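Local coordinates for putative cell surface protein (Streptococcus pyogenes, PDB 4OFQ), which probably acts as a cell-surface adhesin of the antigen I/II family, of which this is the C-terminal region, built from two beta-sandwich domains, at residues T17-I20 and Q26-D29; H194-D199 and G203-A208; L292-D297 and S306-D311. All blocks are in the same frame, centred on the assembly; numbering follows the deposited sequence.

Interaction 1. Residues T17-I20 and Q26-D29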
ATOM      1  N   THR A  17      -0.092 -15.100  15.798  1.00 16.08           N
ATOM      2  CA  THR A  17      -1.011 -14.501  14.845  1.00 15.42           C
ATOM      3  C   THR A  17      -0.393 -13.220  14.323  1.00 15.85           C
ATOM      4  O   THR A  17       0.505 -12.673  14.952  1.00 14.25           O
ATOM      5  CB  THR A  17      -2.362 -14.170  15.502  1.00 16.82           C
ATOM      6  OG1 THR A  17      -2.150 -13.231  16.564  1.00 17.19           O
ATOM      7  CG2 THR A  17      -3.028 -15.426  16.061  1.00 16.30           C
ATOM      8  N   LYS A  18      -0.853 -12.761  13.164  1.00 12.21           N
ATOM      9  CA  LYS A  18      -0.565 -11.398  12.750  1.00 11.92           C
ATOM     10  C   LYS A  18      -1.801 -10.803  12.068  1.00 13.84           C
ATOM     11  O   LYS A  18      -2.628 -11.536  11.508  1.00 12.41           O
ATOM     12  CB  LYS A  18       0.656 -11.341  11.827  1.00 10.90           C
ATOM     13  CG  LYS A  18       1.109  -9.911  11.493  1.00 10.19           C
ATOM     14  CD  LYS A  18       2.486  -9.883  10.826  1.00 16.79           C
ATOM     15  CE  LYS A  18       2.471 -10.409   9.381  1.00 15.56           C
ATOM     16  NZ  LYS A  18       3.830 -10.235   8.756  1.00 13.44           N
ATOM     17  N   THR A  19      -1.949  -9.484  12.175  1.00 12.67           N
ATOM     18  CA  THR A  19      -2.961  -8.763  11.416  1.00 15.91           C
ATOM     19  C   THR A  19      -2.323  -7.489  10.859  1.00 13.74           C
ATOM     20  O   THR A  19      -1.224  -7.120  11.254  1.00 12.60           O
ATOM     21  CB  THR A  19      -4.184  -8.430  12.276  1.00 25.35           C
ATOM     22  OG1 THR A  19      -5.230  -7.913  11.439  1.00 36.07           O
ATOM     23  CG2 THR A  19      -3.814  -7.414  13.335  1.00 24.63           C
ATOM     24  N   ILE A  20      -2.990  -6.851   9.904  1.00 11.76           N
ATOM     25  CA  ILE A  20      -2.534  -5.578   9.380  1.00 10.44           C
ATOM     26  C   ILE A  20      -3.670  -4.597   9.655  1.00 10.87           C
ATOM     27  O   ILE A  20      -4.848  -4.948   9.518  1.00 11.55           O
ATOM     28  CB  ILE A  20      -2.209  -5.664   7.857  1.00 10.28           C
ATOM     29  CG1 ILE A  20      -1.785  -4.298   7.309  1.00 10.55           C
ATOM     30  CG2 ILE A  20      -3.411  -6.220   7.058  1.00 11.00           C
ATOM     31  CD1 ILE A  20      -1.334  -4.350   5.864  1.00 15.10           C
ATOM     32  N   GLN A  26      -8.293  -0.604  12.521  1.00 26.31           N
ATOM     33  CA  GLN A  26      -9.181  -1.641  12.008  1.00 27.56           C
ATOM     34  C   GLN A  26      -8.406  -2.612  11.128  1.00 18.81           C
ATOM     35  O   GLN A  26      -7.519  -2.204  10.389  1.00 15.13           O
ATOM     36  CB  GLN A  26     -10.313  -1.003  11.202  1.00 30.33           C
ATOM     37  CG  GLN A  26     -11.302  -0.223  12.058  1.00 46.82           C
ATOM     38  CD  GLN A  26     -12.134  -1.128  12.953  1.00 59.24           C
ATOM     39  OE1 GLN A  26     -11.780  -1.382  14.109  1.00 62.03           O
ATOM     40  NE2 GLN A  26     -13.247  -1.623  12.418  1.00 62.50           N
ATOM     41  N   SER A  27      -8.738  -3.896  11.197  1.00 19.26           N
ATOM     42  CA  SER A  27      -8.052  -4.884  10.354  1.00 16.54           C
ATOM     43  C   SER A  27      -8.339  -4.682   8.866  1.00 13.73           C
ATOM     44  O   SER A  27      -9.484  -4.491   8.462  1.00 16.02           O
ATOM     45  CB  SER A  27      -8.426  -6.310  10.770  1.00 24.61           C
ATOM     46  OG  SER A  27      -7.973  -7.239   9.803  1.00 24.10           O
ATOM     47  N   ILE A  28      -7.284  -4.699   8.054  1.00 13.59           N
ATOM     48  CA  ILE A  28      -7.426  -4.611   6.611  1.00 13.02           C
ATOM     49  C   ILE A  28      -6.791  -5.810   5.914  1.00 12.92           C
ATOM     50  O   ILE A  28      -6.393  -5.729   4.759  1.00 12.75           O
ATOM     51  CB  ILE A  28      -6.873  -3.283   6.054  1.00 12.45           C
ATOM     52  CG1 ILE A  28      -5.461  -3.016   6.573  1.00 11.54           C
ATOM     53  CG2 ILE A  28      -7.798  -2.121   6.461  1.00 12.93           C
ATOM     54  CD1 ILE A  28      -4.803  -1.792   5.903  1.00 13.61           C
ATOM     55  N   ASP A  29      -6.719  -6.927   6.633  1.00 15.57           N
ATOM     56  CA  ASP A  29      -6.320  -8.197   6.050  1.00 14.02           C
ATOM     57  C   ASP A  29      -7.238  -8.457   4.857  1.00 17.02           C
ATOM     58  O   ASP A  29      -8.465  -8.329   4.967  1.00 15.04           O
ATOM     59  CB  ASP A  29      -6.476  -9.313   7.087  1.00 15.38           C
ATOM     60  CG  ASP A  29      -5.729 -10.591   6.713  1.00 16.30           C
ATOM     61  OD1 ASP A  29      -5.161 -10.682   5.599  1.00 14.72           O
ATOM     62  OD2 ASP A  29      -5.721 -11.524   7.544  1.00 28.39           O
TER
HETATM   63  O   HOH W   1      -6.096 -10.763  10.136  1.00 25.16           O
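The peptide plane joining Ile28 to Asp29 is covered on one face by the CG2 methyl of Ile20, which stands 3.4 Å from Asp29 N and almost as close to Ile28 C. A second flat group, the carbonyl of Ile20, takes the N-H of Ile28 at 2.9 Å between Ile28 N and Ile20 O, with an angle of 168° at the hydrogen. The same oxygen receives a CA-H...O contact from Ser27 CA at 3.3 Å, so two neighbouring residues of the loop close on one acceptor. At the Asp29 carboxylate the work is divided: OD1 is bonded to Val185 N, while OD2 accepts from a water 2.7 Å away that also lies beside Thr19 OG1.

Beside the backbone bond the two isoleucines cross obliquely, with Ile20 CG2 3.8 Å from Ile28 CG1. The latter branch is held between its own N and carbonyl carbon (chi1 50°), which brings Ile28 CG1 within 3.6 Å of Ile20 O. On the other flank, Thr19 OG1 and Ser27 OG lie 3.3 Å apart, at best a weak hydrogen bond. Ser27 OG is also the weak acceptor of Asp29 N, in the manner of an ST turn.

Strand 17-20 runs antiparallel to strand 38-45, and Lys18 is joined to Asn168 by an intramolecular isopeptide bond with Asp68 alongside. Ile20 reaches Leu39 and Tyr41 as well as Val184 of strand 177-188, which belongs to the other sheet. The loop holding residues 26-29 passes from one sheet of the sandwich to the other, since it leads to strand 32-33, which pairs with strand 177-188.

Interaction 2. Residues H194-D199 and G203-A208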
ATOM      1  N   HIS A 194      -4.831   6.834 -18.548  0.50 11.70           N
ATOM      2  CA  HIS A 194      -4.707   6.960 -19.993  0.50 11.07           C
ATOM      3  C   HIS A 194      -5.074   8.358 -20.462  0.50 11.90           C
ATOM      4  O   HIS A 194      -5.941   9.023 -19.883  0.50  8.31           O
ATOM      5  CB  HIS A 194      -5.570   5.911 -20.700  0.50 13.38           C
ATOM      6  CG  HIS A 194      -5.211   4.502 -20.345  0.50 19.02           C
ATOM      7  ND1 HIS A 194      -5.761   3.842 -19.269  0.50 24.04           N
ATOM      8  CD2 HIS A 194      -4.342   3.633 -20.916  0.50 18.93           C
ATOM      9  CE1 HIS A 194      -5.254   2.625 -19.193  0.50 20.25           C
ATOM     10  NE2 HIS A 194      -4.390   2.473 -20.182  0.50 21.28           N
ATOM     11  N   LYS A 195      -4.399   8.804 -21.511  1.00 12.54           N
ATOM     12  CA  LYS A 195      -4.713  10.084 -22.111  1.00  8.68           C
ATOM     13  C   LYS A 195      -5.125   9.847 -23.540  1.00  7.38           C
ATOM     14  O   LYS A 195      -4.511   9.040 -24.225  1.00  7.68           O
ATOM     15  CB  LYS A 195      -3.518  11.031 -22.083  1.00  8.91           C
ATOM     16  CG  LYS A 195      -3.834  12.364 -22.750  1.00  9.99           C
ATOM     17  CD  LYS A 195      -2.820  13.452 -22.374  1.00 12.65           C
ATOM     18  CE  LYS A 195      -3.241  14.794 -22.949  1.00 10.21           C
ATOM     19  NZ  LYS A 195      -2.389  15.891 -22.434  1.00  7.42           N
ATOM     20  N   ASP A 196      -6.181  10.518 -23.994  1.00  8.96           N
ATOM     21  CA  ASP A 196      -6.490  10.467 -25.414  1.00 12.26           C
ATOM     22  C   ASP A 196      -6.721  11.868 -25.927  1.00 14.31           C
ATOM     23  O   ASP A 196      -6.878  12.822 -25.141  1.00 11.35           O
ATOM     24  CB  ASP A 196      -7.679   9.550 -25.711  1.00 20.96           C
ATOM     25  CG  ASP A 196      -7.507   8.787 -27.026  1.00 36.19           C
ATOM     26  OD1 ASP A 196      -6.785   9.278 -27.951  1.00 21.96           O
ATOM     27  OD2 ASP A 196      -8.089   7.686 -27.128  1.00 47.34           O
ATOM     28  N   VAL A 197      -6.679  12.006 -27.246  1.00 12.07           N
ATOM     29  CA  VAL A 197      -6.929  13.292 -27.880  1.00  9.98           C
ATOM     30  C   VAL A 197      -8.012  13.103 -28.947  1.00 13.69           C
ATOM     31  O   VAL A 197      -7.952  12.175 -29.759  1.00 15.33           O
ATOM     32  CB  VAL A 197      -5.637  13.931 -28.458  1.00  9.01           C
ATOM     33  CG1 VAL A 197      -4.964  13.012 -29.480  1.00 10.48           C
ATOM     34  CG2 VAL A 197      -5.954  15.281 -29.079  1.00 13.65           C
ATOM     35  N   PHE A 198      -9.014  13.977 -28.903  1.00 13.36           N
ATOM     36  CA  PHE A 198     -10.179  13.888 -29.770  1.00 15.35           C
ATOM     37  C   PHE A 198     -10.451  15.180 -30.503  1.00 16.41           C
ATOM     38  O   PHE A 198     -10.021  16.252 -30.076  1.00 15.27           O
ATOM     39  CB  PHE A 198     -11.422  13.603 -28.928  1.00 18.08           C
ATOM     40  CG  PHE A 198     -11.362  12.327 -28.162  1.00 20.76           C
ATOM     41  CD1 PHE A 198     -11.552  11.114 -28.798  1.00 23.80           C
ATOM     42  CD2 PHE A 198     -11.152  12.332 -26.794  1.00 25.81           C
ATOM     43  CE1 PHE A 198     -11.509   9.927 -28.089  1.00 25.55           C
ATOM     44  CE2 PHE A 198     -11.121  11.148 -26.086  1.00 29.01           C
ATOM     45  CZ  PHE A 198     -11.297   9.942 -26.738  1.00 24.06           C
ATOM     46  N   ASP A 199     -11.175  15.049 -31.612  0.50 22.04           N
ATOM     47  CA  ASP A 199     -11.758  16.168 -32.332  0.50 25.26           C
ATOM     48  C   ASP A 199     -12.849  16.812 -31.478  0.50 21.07           C
ATOM     49  O   ASP A 199     -13.038  18.026 -31.486  0.50 20.30           O
ATOM     50  CB  ASP A 199     -12.360  15.664 -33.652  0.50 25.79           C
ATOM     51  CG  ASP A 199     -13.085  14.323 -33.500  0.50 22.57           C
ATOM     52  OD1 ASP A 199     -12.865  13.611 -32.493  0.50 21.07           O
ATOM     53  OD2 ASP A 199     -13.866  13.966 -34.403  0.50 20.81           O
ATOM     54  N   GLY A 203     -16.255  12.032 -29.718  1.00 25.26           N
ATOM     55  CA  GLY A 203     -15.776  11.622 -31.029  1.00 22.48           C
ATOM     56  C   GLY A 203     -14.738  10.510 -30.996  1.00 19.95           C
ATOM     57  O   GLY A 203     -14.589   9.817 -29.991  1.00 23.52           O
ATOM     58  N   GLN A 204     -14.032  10.341 -32.113  1.00 24.92           N
ATOM     59  CA  GLN A 204     -13.024   9.295 -32.253  1.00 26.90           C
ATOM     60  C   GLN A 204     -11.641   9.858 -31.943  1.00 19.81           C
ATOM     61  O   GLN A 204     -11.405  11.055 -32.091  1.00 14.75           O
ATOM     62  CB  GLN A 204     -13.043   8.719 -33.672  1.00 38.49           C
ATOM     63  CG  GLN A 204     -12.963   7.189 -33.726  1.00 55.66           C
ATOM     64  CD  GLN A 204     -11.713   6.673 -34.439  1.00 65.18           C
ATOM     65  OE1 GLN A 204     -11.391   7.107 -35.546  1.00 67.50           O
ATOM     66  NE2 GLN A 204     -11.008   5.740 -33.801  1.00 66.39           N
ATOM     67  N   SER A 205     -10.740   8.994 -31.497  1.00 17.29           N
ATOM     68  CA  SER A 205      -9.355   9.385 -31.253  1.00 11.18           C
ATOM     69  C   SER A 205      -8.707   9.897 -32.532  1.00 13.11           C
ATOM     70  O   SER A 205      -8.951   9.369 -33.622  1.00 17.15           O
ATOM     71  CB  SER A 205      -8.565   8.188 -30.706  1.00 13.79           C
ATOM     72  OG  SER A 205      -7.183   8.507 -30.572  1.00 13.22           O
ATOM     73  N   ILE A 206      -7.894  10.935 -32.388  1.00 10.69           N
ATOM     74  CA  ILE A 206      -7.147  11.503 -33.496  1.00 10.95           C
ATOM     75  C   ILE A 206      -5.641  11.475 -33.178  1.00 12.15           C
ATOM     76  O   ILE A 206      -4.865  12.254 -33.725  1.00 13.97           O
ATOM     77  CB  ILE A 206      -7.606  12.944 -33.822  1.00 12.08           C
ATOM     78  CG1 ILE A 206      -7.405  13.876 -32.629  1.00 14.27           C
ATOM     79  CG2 ILE A 206      -9.069  12.958 -34.295  1.00 16.35           C
ATOM     80  CD1 ILE A 206      -7.725  15.347 -32.946  1.00 15.88           C
ATOM     81  N   ASN A 207      -5.245  10.576 -32.283  1.00 10.48           N
ATOM     82  CA  ASN A 207      -3.835  10.377 -31.960  1.00 12.65           C
ATOM     83  C   ASN A 207      -3.047  10.116 -33.242  1.00 13.38           C
ATOM     84  O   ASN A 207      -3.428   9.250 -34.044  1.00 10.94           O
ATOM     85  CB  ASN A 207      -3.679   9.215 -30.966  1.00 10.78           C
ATOM     86  CG  ASN A 207      -2.234   9.022 -30.487  1.00 10.04           C
ATOM     87  OD1 ASN A 207      -1.452   9.981 -30.380  1.00  9.71           O
ATOM     88  ND2 ASN A 207      -1.879   7.776 -30.191  1.00 12.40           N
ATOM     89  N   ALA A 208      -1.987  10.905 -33.437  1.00 13.49           N
ATOM     90  CA  ALA A 208      -1.126  10.873 -34.627  1.00 11.13           C
ATOM     91  C   ALA A 208      -1.773  11.463 -35.886  1.00 12.90           C
ATOM     92  O   ALA A 208      -1.221  11.356 -36.987  1.00 12.46           O
ATOM     93  CB  ALA A 208      -0.588   9.449 -34.898  1.00 11.20           C
TER
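Ile206 N donates to Val197 O (2.9 Å, 169°) where the loop 203-208 crosses the end of strand 194-198, the touching parts running 121° apart. Next to this bond Ser205 OG donates to Asp196 OD1 at 2.8 Å, arriving on the syn side of the carboxylate. The anti side of the same oxygen takes the N-H of Val197, also at 2.8 Å; two donors therefore grip OD1, which should restrict the rotation of the carboxylate. Ser205 OG, set anti to its own backbone N (chi1 175°), in turn weakly accepts from Asn207 N, an ST-turn arrangement.

The Phe198 ring presents an edge to the loop backbone: its CD1 lies 3.3 Å from Gln204 O, near the ring plane, with Ser205 N beside it. Val197 and Ile206 cross at about a right angle. Ile206 CG1 lies 4.1 Å from both Val197 CG1 and Val197 CG2, and Ile206 CD1 extends on to Phe198 C.

Lys195 carries an isopeptide link to Asn326, with Asp241 hydrogen-bonded to the linked nitrogen. Strand 194-198 is an outermost strand of its sheet and pairs with strand 216-222, while Val197 leans on Val342 and Thr344 of strand 342-345 and Asn207 OD1 bonds Thr343 N.

Interaction 3. Residues L292-D297 and S306-D311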
ATOM      1  N   LEU A 292      -6.022  20.015 -11.919  1.00 10.42           N
ATOM      2  CA  LEU A 292      -7.361  19.928 -11.338  1.00 10.70           C
ATOM      3  C   LEU A 292      -7.298  18.987 -10.142  1.00 12.61           C
ATOM      4  O   LEU A 292      -6.952  17.813 -10.283  1.00 11.02           O
ATOM      5  CB  LEU A 292      -8.398  19.455 -12.368  1.00 10.09           C
ATOM      6  CG  LEU A 292      -9.857  19.380 -11.895  1.00 22.71           C
ATOM      7  CD1 LEU A 292     -10.821  19.683 -13.032  1.00 27.27           C
ATOM      8  CD2 LEU A 292     -10.160  18.003 -11.318  1.00 27.24           C
ATOM      9  N   ALA A 293      -7.634  19.506  -8.969  1.00 12.93           N
ATOM     10  CA  ALA A 293      -7.539  18.739  -7.729  1.00 12.40           C
ATOM     11  C   ALA A 293      -8.888  18.605  -7.050  1.00 19.05           C
ATOM     12  O   ALA A 293      -9.612  19.594  -6.869  1.00 14.04           O
ATOM     13  CB  ALA A 293      -6.546  19.395  -6.763  1.00 14.73           C
ATOM     14  N   PHE A 294      -9.221  17.386  -6.645  1.00 11.56           N
ATOM     15  CA  PHE A 294     -10.399  17.207  -5.814  1.00 12.18           C
ATOM     16  C   PHE A 294     -10.166  17.776  -4.419  1.00 13.40           C
ATOM     17  O   PHE A 294      -9.062  17.688  -3.877  1.00 15.95           O
ATOM     18  CB  PHE A 294     -10.794  15.736  -5.767  1.00 16.42           C
ATOM     19  CG  PHE A 294     -11.685  15.344  -6.900  1.00 14.99           C
ATOM     20  CD1 PHE A 294     -11.150  14.924  -8.103  1.00 15.27           C
ATOM     21  CD2 PHE A 294     -13.068  15.431  -6.769  1.00 12.35           C
ATOM     22  CE1 PHE A 294     -11.985  14.590  -9.169  1.00 10.58           C
ATOM     23  CE2 PHE A 294     -13.903  15.098  -7.822  1.00 12.41           C
ATOM     24  CZ  PHE A 294     -13.358  14.676  -9.022  1.00 12.51           C
ATOM     25  N   LYS A 295     -11.205  18.372  -3.839  1.00 16.66           N
ATOM     26  CA  LYS A 295     -11.078  18.933  -2.496  1.00 15.86           C
ATOM     27  C   LYS A 295     -11.000  17.824  -1.445  1.00 18.73           C
ATOM     28  O   LYS A 295     -11.757  16.853  -1.502  1.00 15.22           O
ATOM     29  CB  LYS A 295     -12.250  19.855  -2.191  1.00 17.98           C
ATOM     30  CG  LYS A 295     -12.290  21.099  -3.064  1.00 17.73           C
ATOM     31  CD  LYS A 295     -13.679  21.728  -3.052  1.00 27.19           C
ATOM     32  CE  LYS A 295     -13.672  23.037  -3.832  1.00 29.49           C
ATOM     33  NZ  LYS A 295     -15.032  23.634  -3.884  1.00 36.25           N
ATOM     34  N   GLN A 296     -10.110  17.982  -0.467  1.00 16.86           N
ATOM     35  CA  GLN A 296      -9.952  16.960   0.569  1.00 17.62           C
ATOM     36  C   GLN A 296     -11.221  16.704   1.380  1.00 17.38           C
ATOM     37  O   GLN A 296     -11.519  15.559   1.721  1.00 16.97           O
ATOM     38  CB  GLN A 296      -8.806  17.299   1.525  1.00 21.92           C
ATOM     39  CG  GLN A 296      -7.439  17.264   0.902  1.00 22.05           C
ATOM     40  CD  GLN A 296      -6.338  17.241   1.943  1.00 25.16           C
ATOM     41  OE1 GLN A 296      -6.070  18.248   2.608  1.00 19.76           O
ATOM     42  NE2 GLN A 296      -5.691  16.086   2.093  1.00 25.70           N
ATOM     43  N   ASP A 297     -11.961  17.762   1.705  1.00 18.64           N
ATOM     44  CA  ASP A 297     -13.161  17.592   2.522  1.00 23.43           C
ATOM     45  C   ASP A 297     -14.224  16.768   1.781  1.00 20.04           C
ATOM     46  O   ASP A 297     -15.015  16.054   2.408  1.00 22.23           O
ATOM     47  CB  ASP A 297     -13.710  18.940   3.010  1.00 35.07           C
ATOM     48  CG  ASP A 297     -13.856  19.953   1.892  1.00 47.44           C
ATOM     49  OD1 ASP A 297     -12.821  20.495   1.439  1.00 49.62           O
ATOM     50  OD2 ASP A 297     -15.005  20.211   1.472  1.00 52.76           O
ATOM     51  N   SER A 306     -17.377   2.142  -1.601  1.00 20.07           N
ATOM     52  CA  SER A 306     -17.676   2.795  -2.878  1.00 16.22           C
ATOM     53  C   SER A 306     -16.443   2.960  -3.752  1.00 16.52           C
ATOM     54  O   SER A 306     -15.366   3.310  -3.266  1.00 15.12           O
ATOM     55  CB  SER A 306     -18.293   4.182  -2.656  1.00 20.62           C
ATOM     56  OG  SER A 306     -18.496   4.855  -3.901  1.00 19.13           O
ATOM     57  N   GLU A 307     -16.602   2.713  -5.045  1.00 13.99           N
ATOM     58  CA  GLU A 307     -15.546   3.054  -6.001  1.00 14.17           C
ATOM     59  C   GLU A 307     -15.437   4.569  -6.122  1.00 12.19           C
ATOM     60  O   GLU A 307     -16.349   5.289  -5.720  1.00 15.08           O
ATOM     61  CB  GLU A 307     -15.847   2.463  -7.379  1.00 15.38           C
ATOM     62  CG  GLU A 307     -15.826   0.947  -7.429  1.00 23.06           C
ATOM     63  CD  GLU A 307     -15.823   0.406  -8.853  1.00 29.08           C
ATOM     64  OE1 GLU A 307     -16.537   0.974  -9.703  1.00 30.94           O
ATOM     65  OE2 GLU A 307     -15.098  -0.582  -9.119  1.00 38.24           O
ATOM     66  N   PHE A 308     -14.329   5.053  -6.678  1.00 11.90           N
ATOM     67  CA  PHE A 308     -14.205   6.474  -6.994  1.00 15.68           C
ATOM     68  C   PHE A 308     -13.412   6.641  -8.276  1.00 18.14           C
ATOM     69  O   PHE A 308     -12.351   6.045  -8.443  1.00 13.26           O
ATOM     70  CB  PHE A 308     -13.546   7.269  -5.848  1.00 13.22           C
ATOM     71  CG  PHE A 308     -13.421   8.752  -6.133  1.00 14.85           C
ATOM     72  CD1 PHE A 308     -14.482   9.617  -5.890  1.00 15.21           C
ATOM     73  CD2 PHE A 308     -12.253   9.276  -6.669  1.00 11.72           C
ATOM     74  CE1 PHE A 308     -14.377  10.978  -6.162  1.00 16.39           C
ATOM     75  CE2 PHE A 308     -12.139  10.635  -6.950  1.00  9.63           C
ATOM     76  CZ  PHE A 308     -13.211  11.491  -6.687  1.00 19.34           C
ATOM     77  N   GLY A 309     -13.929   7.442  -9.198  1.00 11.58           N
ATOM     78  CA  GLY A 309     -13.171   7.735 -10.401  1.00 10.59           C
ATOM     79  C   GLY A 309     -13.748   8.927 -11.138  1.00 10.02           C
ATOM     80  O   GLY A 309     -14.953   9.192 -11.051  1.00 12.85           O
ATOM     81  N   ALA A 310     -12.892   9.640 -11.858  1.00 11.16           N
ATOM     82  CA  ALA A 310     -13.342  10.770 -12.661  1.00 10.59           C
ATOM     83  C   ALA A 310     -12.452  10.925 -13.882  1.00 14.14           C
ATOM     84  O   ALA A 310     -11.271  10.554 -13.845  1.00  9.49           O
ATOM     85  CB  ALA A 310     -13.326  12.052 -11.828  1.00 10.71           C
ATOM     86  N   ASP A 311     -13.031  11.463 -14.957  1.00 13.18           N
ATOM     87  CA  ASP A 311     -12.274  11.854 -16.144  1.00  9.71           C
ATOM     88  C   ASP A 311     -12.316  13.365 -16.271  1.00 13.19           C
ATOM     89  O   ASP A 311     -13.354  13.995 -16.013  1.00  9.73           O
ATOM     90  CB  ASP A 311     -12.883  11.272 -17.421  1.00  8.42           C
ATOM     91  CG  ASP A 311     -12.641   9.788 -17.566  1.00 16.51           C
ATOM     92  OD1 ASP A 311     -11.896   9.210 -16.739  1.00 13.15           O
ATOM     93  OD2 ASP A 311     -13.217   9.201 -18.505  1.00 18.28           O
TER
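Phe308 points the edge of its ring at the face of Phe294 in a T-shaped stack, the centroids 5.2 Å apart and the planes 82° to each other. The apex is Phe308 CZ, which sits 3.8 Å above the plane of the Phe294 ring and over its centre, so that it is almost equally near to several ring carbons, with Phe294 CE2 at 3.8 Å and Phe294 CG at 4.1 Å. The two side chains come from opposite directions. With Phe308 CG anti to the backbone N (chi1 -179°), beside the carbonyl carbon, the ring extends toward Phe294.

Two residues further on, Ala310 puts its CB 3.8 Å from Phe294 CZ and 3.9 Å from Phe294 CE1, meeting the ring obliquely. Phe308 and Ala310 point to the same side of an extended chain, with Gly309 between them, and Phe294 is held against both.

The contact belongs to the hydrophobic core of a beta sandwich. Phe294 ends strand 289-294, which pairs with strand 237-242 in one sheet, whereas Ala310 opens strand 310-318 of the facing sheet; Val255, in the same sheet as Ala310, touches both Phe294 and Ala310. Tyr237 makes a second edge-to-face pair with Phe308, and Leu299 of the short helix 296-299 touches both phenylalanines. Lys295, immediately after Phe294, is at the N-cap position of that helix. On the opposite side of strand 310-318, Asp311 points away from Phe294 and forms a salt bridge with Arg220, while its OD1 accepts from Gly223 N.

Interaction 3 is core packing, with all its touching residues buried and no hydrogen bond across it, whereas interaction 1 is partly buried and interaction 2 lies at the surface, each with a backbone bond. Interactions 1 and 2 sit on opposite sides of the chain's centre, 44 Å between centres, yet repeat one plan in the two domains: a strand bearing an isopeptide-linked lysine, followed two places later by a residue whose carbonyl accepts from an isoleucine N-H in the following loop. Interaction 2 adds a firm hydroxyl-to-carboxylate bond where interaction 1 has only a weak, undecided hydroxyl pair. Interactions 2 and 3 share the sheet containing strands 194-198 and 310-318 but do not touch.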